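Local coordinates for protein fatty acid amide hydrolase (Candida albicans, PDB 6KVR) that probably hydrolyses monocarboxylic acid amides to the carboxylate and ammonium, as a serine hydrolase of the amidase signature family, at residues R301-D305 with G567-Y571; V366-L370 with I562-L566. All blocks are in the same frame, centred on the assembly; numbering follows the deposited sequence.

Contact 1: R301-D305 with G567-Y571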
loop_
_atom_site.group_PDB
_atom_site.type_symbol
_atom_site.label_atom_id
_atom_site.label_comp_id
_atom_site.label_asym_id
_atom_site.label_seq_id
_atom_site.Cartn_x
_atom_site.Cartn_y
_atom_site.Cartn_z
ATOM N N ARG A 301 -11.872 -25.228 8.992
ATOM C CA ARG A 301 -12.124 -26.508 8.355
ATOM C C ARG A 301 -13.186 -26.428 7.268
ATOM O O ARG A 301 -13.649 -27.474 6.804
ATOM C CB ARG A 301 -12.495 -27.555 9.402
ATOM C CG ARG A 301 -11.298 -27.934 10.274
ATOM C CD ARG A 301 -11.573 -29.191 11.058
ATOM N NE ARG A 301 -12.576 -28.922 12.073
ATOM C CZ ARG A 301 -13.377 -29.843 12.590
ATOM N NH1 ARG A 301 -13.277 -31.121 12.241
ATOM N NH2 ARG A 301 -14.300 -29.473 13.473
ATOM N N SER A 302 -13.568 -25.222 6.836
ATOM C CA SER A 302 -14.386 -25.085 5.637
ATOM C C SER A 302 -14.137 -23.727 4.986
ATOM O O SER A 302 -13.796 -22.748 5.654
ATOM C CB SER A 302 -15.881 -25.255 5.936
ATOM O OG SER A 302 -16.392 -24.147 6.641
ATOM N N ILE A 303 -14.322 -23.680 3.669
ATOM C CA ILE A 303 -14.131 -22.426 2.952
ATOM C C ILE A 303 -15.219 -21.417 3.308
ATOM O O ILE A 303 -14.943 -20.212 3.374
ATOM C CB ILE A 303 -14.057 -22.695 1.441
ATOM C CG1 ILE A 303 -13.062 -23.825 1.191
ATOM C CG2 ILE A 303 -13.699 -21.420 0.672
ATOM C CD1 ILE A 303 -11.614 -23.400 1.242
ATOM N N ASP A 304 -16.457 -21.874 3.549
ATOM C CA ASP A 304 -17.511 -20.988 4.050
ATOM C C ASP A 304 -17.033 -20.189 5.253
ATOM O O ASP A 304 -17.326 -18.994 5.379
ATOM C CB ASP A 304 -18.752 -21.781 4.485
ATOM C CG ASP A 304 -19.301 -22.686 3.410
ATOM O OD1 ASP A 304 -19.013 -22.465 2.215
ATOM O OD2 ASP A 304 -20.036 -23.630 3.785
ATOM N N ASP A 305 -16.325 -20.852 6.162
ATOM C CA ASP A 305 -15.871 -20.204 7.384
ATOM C C ASP A 305 -14.832 -19.124 7.085
ATOM O O ASP A 305 -14.958 -17.992 7.570
ATOM C CB ASP A 305 -15.349 -21.276 8.335
ATOM C CG ASP A 305 -16.491 -22.048 8.988
ATOM O OD1 ASP A 305 -16.249 -22.830 9.922
ATOM O OD2 ASP A 305 -17.667 -21.811 8.577
ATOM N N GLY A 567 -14.915 -33.356 -3.196
ATOM C CA GLY A 567 -15.535 -34.074 -2.103
ATOM C C GLY A 567 -14.865 -33.893 -0.758
ATOM O O GLY A 567 -14.973 -34.777 0.101
ATOM N N VAL A 568 -14.194 -32.767 -0.534
ATOM C CA VAL A 568 -13.467 -32.565 0.714
ATOM C C VAL A 568 -14.443 -32.136 1.807
ATOM O O VAL A 568 -15.080 -31.082 1.709
ATOM C CB VAL A 568 -12.341 -31.534 0.535
ATOM C CG1 VAL A 568 -11.688 -31.230 1.877
ATOM C CG2 VAL A 568 -11.309 -32.050 -0.478
ATOM N N ASP A 569 -14.565 -32.958 2.850
ATOM C CA ASP A 569 -15.391 -32.643 4.019
ATOM C C ASP A 569 -14.537 -32.930 5.251
ATOM O O ASP A 569 -14.417 -34.082 5.672
ATOM C CB ASP A 569 -16.700 -33.454 4.027
ATOM C CG ASP A 569 -17.784 -32.850 4.960
ATOM O OD1 ASP A 569 -17.440 -32.299 6.039
ATOM O OD2 ASP A 569 -18.986 -32.909 4.598
ATOM N N LEU A 570 -13.942 -31.880 5.824
ATOM C CA LEU A 570 -13.038 -32.014 6.961
ATOM C C LEU A 570 -13.769 -32.266 8.263
ATOM O O LEU A 570 -13.127 -32.644 9.251
ATOM C CB LEU A 570 -12.161 -30.762 7.109
ATOM C CG LEU A 570 -11.340 -30.406 5.865
ATOM C CD1 LEU A 570 -10.311 -29.343 6.183
ATOM C CD2 LEU A 570 -10.676 -31.660 5.347
ATOM N N TYR A 571 -15.081 -32.068 8.284
ATOM C CA TYR A 571 -15.910 -32.445 9.423
ATOM C C TYR A 571 -16.232 -33.941 9.370
ATOM O O TYR A 571 -16.922 -34.461 10.247
ATOM C CB TYR A 571 -17.191 -31.599 9.435
ATOM C CG TYR A 571 -16.902 -30.113 9.379
ATOM C CD1 TYR A 571 -16.278 -29.469 10.447
ATOM C CD2 TYR A 571 -17.233 -29.359 8.258
ATOM C CE1 TYR A 571 -16.008 -28.107 10.412
ATOM C CE2 TYR A 571 -16.958 -27.989 8.205
ATOM C CZ TYR A 571 -16.344 -27.374 9.289
ATOM O OH TYR A 571 -16.067 -26.028 9.253
HETATM O O HOH W 1 -14.171 -24.602 10.729
#

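Contact 2: V366-L370 with I562-L566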
loop_
_atom_site.group_PDB
_atom_site.type_symbol
_atom_site.label_atom_id
_atom_site.label_comp_id
_atom_site.label_asym_id
_atom_site.label_seq_id
_atom_site.Cartn_x
_atom_site.Cartn_y
_atom_site.Cartn_z
ATOM N N VAL A 366 -5.561 -33.679 -8.808
ATOM C CA VAL A 366 -6.470 -32.534 -8.780
ATOM C C VAL A 366 -6.595 -31.923 -10.173
ATOM O O VAL A 366 -7.694 -31.557 -10.608
ATOM C CB VAL A 366 -6.007 -31.511 -7.721
ATOM C CG1 VAL A 366 -6.708 -30.157 -7.898
ATOM C CG2 VAL A 366 -6.266 -32.060 -6.319
ATOM N N VAL A 367 -5.481 -31.829 -10.901
ATOM C CA VAL A 367 -5.527 -31.307 -12.264
ATOM C C VAL A 367 -6.447 -32.162 -13.134
ATOM O O VAL A 367 -7.242 -31.637 -13.923
ATOM C CB VAL A 367 -4.108 -31.222 -12.856
ATOM C CG1 VAL A 367 -4.174 -30.994 -14.357
ATOM C CG2 VAL A 367 -3.302 -30.099 -12.180
ATOM N N GLU A 368 -6.373 -33.487 -12.991
ATOM C CA GLU A 368 -7.188 -34.337 -13.853
ATOM C C GLU A 368 -8.666 -34.212 -13.501
ATOM O O GLU A 368 -9.527 -34.180 -14.387
ATOM C CB GLU A 368 -6.700 -35.785 -13.770
ATOM C CG GLU A 368 -5.350 -35.996 -14.479
ATOM C CD GLU A 368 -5.422 -35.752 -15.999
ATOM O OE1 GLU A 368 -4.608 -34.961 -16.540
ATOM O OE2 GLU A 368 -6.298 -36.356 -16.661
ATOM N N LYS A 369 -8.969 -34.079 -12.215
ATOM C CA LYS A 369 -10.334 -33.817 -11.785
ATOM C C LYS A 369 -10.863 -32.488 -12.336
ATOM O O LYS A 369 -12.032 -32.386 -12.728
ATOM C CB LYS A 369 -10.355 -33.835 -10.270
ATOM C CG LYS A 369 -11.685 -34.168 -9.684
ATOM C CD LYS A 369 -11.870 -35.693 -9.565
ATOM C CE LYS A 369 -13.278 -36.066 -9.105
ATOM N NZ LYS A 369 -14.303 -35.460 -10.035
ATOM N N LEU A 370 -10.022 -31.449 -12.352
ATOM C CA LEU A 370 -10.436 -30.159 -12.903
ATOM C C LEU A 370 -10.656 -30.253 -14.405
ATOM O O LEU A 370 -11.625 -29.707 -14.943
ATOM C CB LEU A 370 -9.380 -29.088 -12.613
ATOM C CG LEU A 370 -9.215 -28.565 -11.189
ATOM C CD1 LEU A 370 -8.029 -27.605 -11.154
ATOM C CD2 LEU A 370 -10.513 -27.891 -10.721
ATOM N N ILE A 562 -13.942 -25.855 -5.916
ATOM C CA ILE A 562 -12.937 -26.906 -6.082
ATOM C C ILE A 562 -13.039 -27.929 -4.960
ATOM O O ILE A 562 -12.934 -29.139 -5.192
ATOM C CB ILE A 562 -11.525 -26.294 -6.165
ATOM C CG1 ILE A 562 -11.343 -25.524 -7.474
ATOM C CG2 ILE A 562 -10.465 -27.374 -6.040
ATOM C CD1 ILE A 562 -9.933 -25.011 -7.700
ATOM N N VAL A 563 -13.228 -27.462 -3.725
ATOM C CA VAL A 563 -13.360 -28.368 -2.590
ATOM C C VAL A 563 -14.622 -29.211 -2.729
ATOM O O VAL A 563 -14.662 -30.375 -2.296
ATOM C CB VAL A 563 -13.348 -27.556 -1.281
ATOM C CG1 VAL A 563 -13.929 -28.351 -0.129
ATOM C CG2 VAL A 563 -11.925 -27.076 -0.952
ATOM N N ASP A 564 -15.668 -28.652 -3.343
ATOM C CA ASP A 564 -16.877 -29.432 -3.579
ATOM C C ASP A 564 -16.669 -30.426 -4.715
ATOM O O ASP A 564 -17.066 -31.590 -4.602
ATOM C CB ASP A 564 -18.056 -28.501 -3.857
ATOM C CG ASP A 564 -18.558 -27.807 -2.592
ATOM O OD1 ASP A 564 -18.001 -28.081 -1.500
ATOM O OD2 ASP A 564 -19.492 -26.977 -2.686
ATOM N N LEU A 565 -16.014 -30.002 -5.797
ATOM C CA LEU A 565 -15.638 -30.939 -6.849
ATOM C C LEU A 565 -14.850 -32.123 -6.294
ATOM O O LEU A 565 -15.034 -33.264 -6.738
ATOM C CB LEU A 565 -14.820 -30.224 -7.915
ATOM C CG LEU A 565 -14.156 -31.184 -8.907
ATOM C CD1 LEU A 565 -15.171 -31.693 -9.953
ATOM C CD2 LEU A 565 -12.922 -30.570 -9.552
ATOM N N LEU A 566 -13.974 -31.877 -5.315
ATOM C CA LEU A 566 -13.101 -32.917 -4.785
ATOM C C LEU A 566 -13.727 -33.722 -3.657
ATOM O O LEU A 566 -13.102 -34.671 -3.178
ATOM C CB LEU A 566 -11.786 -32.307 -4.286
ATOM C CG LEU A 566 -10.836 -31.756 -5.349
ATOM C CD1 LEU A 566 -9.693 -30.954 -4.720
ATOM C CD2 LEU A 566 -10.294 -32.884 -6.195
#

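Contact 1: R301-D305 with G567-Y571
Arg301 and Leu570 bring the two backbones together, CA to CA 5.8 Å, where the start of helix 303-317 meets the irregular C-terminal tail. That tail leaves helix 552-565 through a Schellman motif, with Gly567 at positive phi. No backbone-to-backbone hydrogen bond joins the segments; Leu570 instead lays its CB against Arg301 O at 3.6 Å. Arg301 and Tyr571, the last residue of the chain, supply most of the side-chain contact. The tyrosine ring turns an edge to the Arg301 guanidinium, CD1 standing 3.5 Å above the guanidinium plane and over its centre, with the two planes 71° apart. The bend at chi3 (-69°) swings the guanidinium round so that its face meets the ring edge, and NH1 adds a weak, strongly bent bond to Leu570 O (3.4 Å, 124°). At the far end of the ring, Ser302 OG and Tyr571 OH share a weak hydrogen bond of 3.2 Å. Ser302 is also the N-cap of the helix, its OG accepting weakly from Asp305 N. One water ties the group together: it bonds to Arg301 N, Asp305 OD1 and Tyr571 OH (2.8 Å). Asp305 is held further by Ala86 N and Thr87 OG1, and Arg301 by a salt bridge to Asp83. The tail is thus fastened to the start of helix 303-317 beside helix 86-94, while Leu570 leans on strands 268-271 and 494-499.

Contact 2: V366-L370 with I562-L566
Leu565 is the bump on helix 552-565 that reaches across to helix 357-372, and it lodges between Lys369 and Leu370. Its CG lies anti to the backbone N (chi1 169°), which carries the isobutyl group out across the gap. Methyl CD2 then sits in the notch between two neighbours on the facing helix: it meets Leu370 CD2 at 3.8 Å and rests at the same distance on the backbone carbonyl Lys369 O. The flank of that notch is the lysine's aliphatic chain. Lys369 and Leu565 run antiparallel alongside each other, Lys369 CG passing Leu565 CD2 at 3.8 Å; bends at chi2 (86°) and chi4 curl the chain along the leucine, so that NZ ends 3.9 Å from Leu565 CD1.

One turn back on helix 357-372, Val366 offers a second bump. Its CG2 meets the forked end of Leu566, lying 3.9 Å from Leu566 CD1 and little farther from CD2, and the valine and leucine branches meet nearly perpendicular. Leu566 CD2 also touches Lys369 CG at 4.0 Å, so CD2 is the methyl set between Val366 and Lys369, with CD1 against the valine alone. Leu370 CD2 fits the hollow between Leu565 and Ile562, touching Ile562 CG1 at 4.1 Å.

Strands 462-466, 494-499 and 540-546 form the floor: Val366 and Leu370 both rest on Leu464, and Ile562 and Leu566 both rest on Phe497. No hydrogen bond or salt bridge joins 366-370 to 562-566. The contact therefore depends on the fit of branched aliphatic groups, with the exposed lysine contributing its methylenes along the outer margin.

In the fold
Both contacts use the C-terminal end of the chain: helix 552-565 serves contact 2, and the tail that follows serves contact 1. Their centres are 14 Å apart, and Val568 N probably bonds to Val563 O where one runs into the other; Ile303 packs on Val563 as well. Each is partly buried and lies away from the predicted catalytic residues. Contact 1, about 16 Å from the chain centre to its own centre, is polar and water-bridged, fixing a chain end to a helix start. Contact 2, about 23 Å out, is aliphatic and joins two helices over the sheet. Strand 494-499 is touched by both.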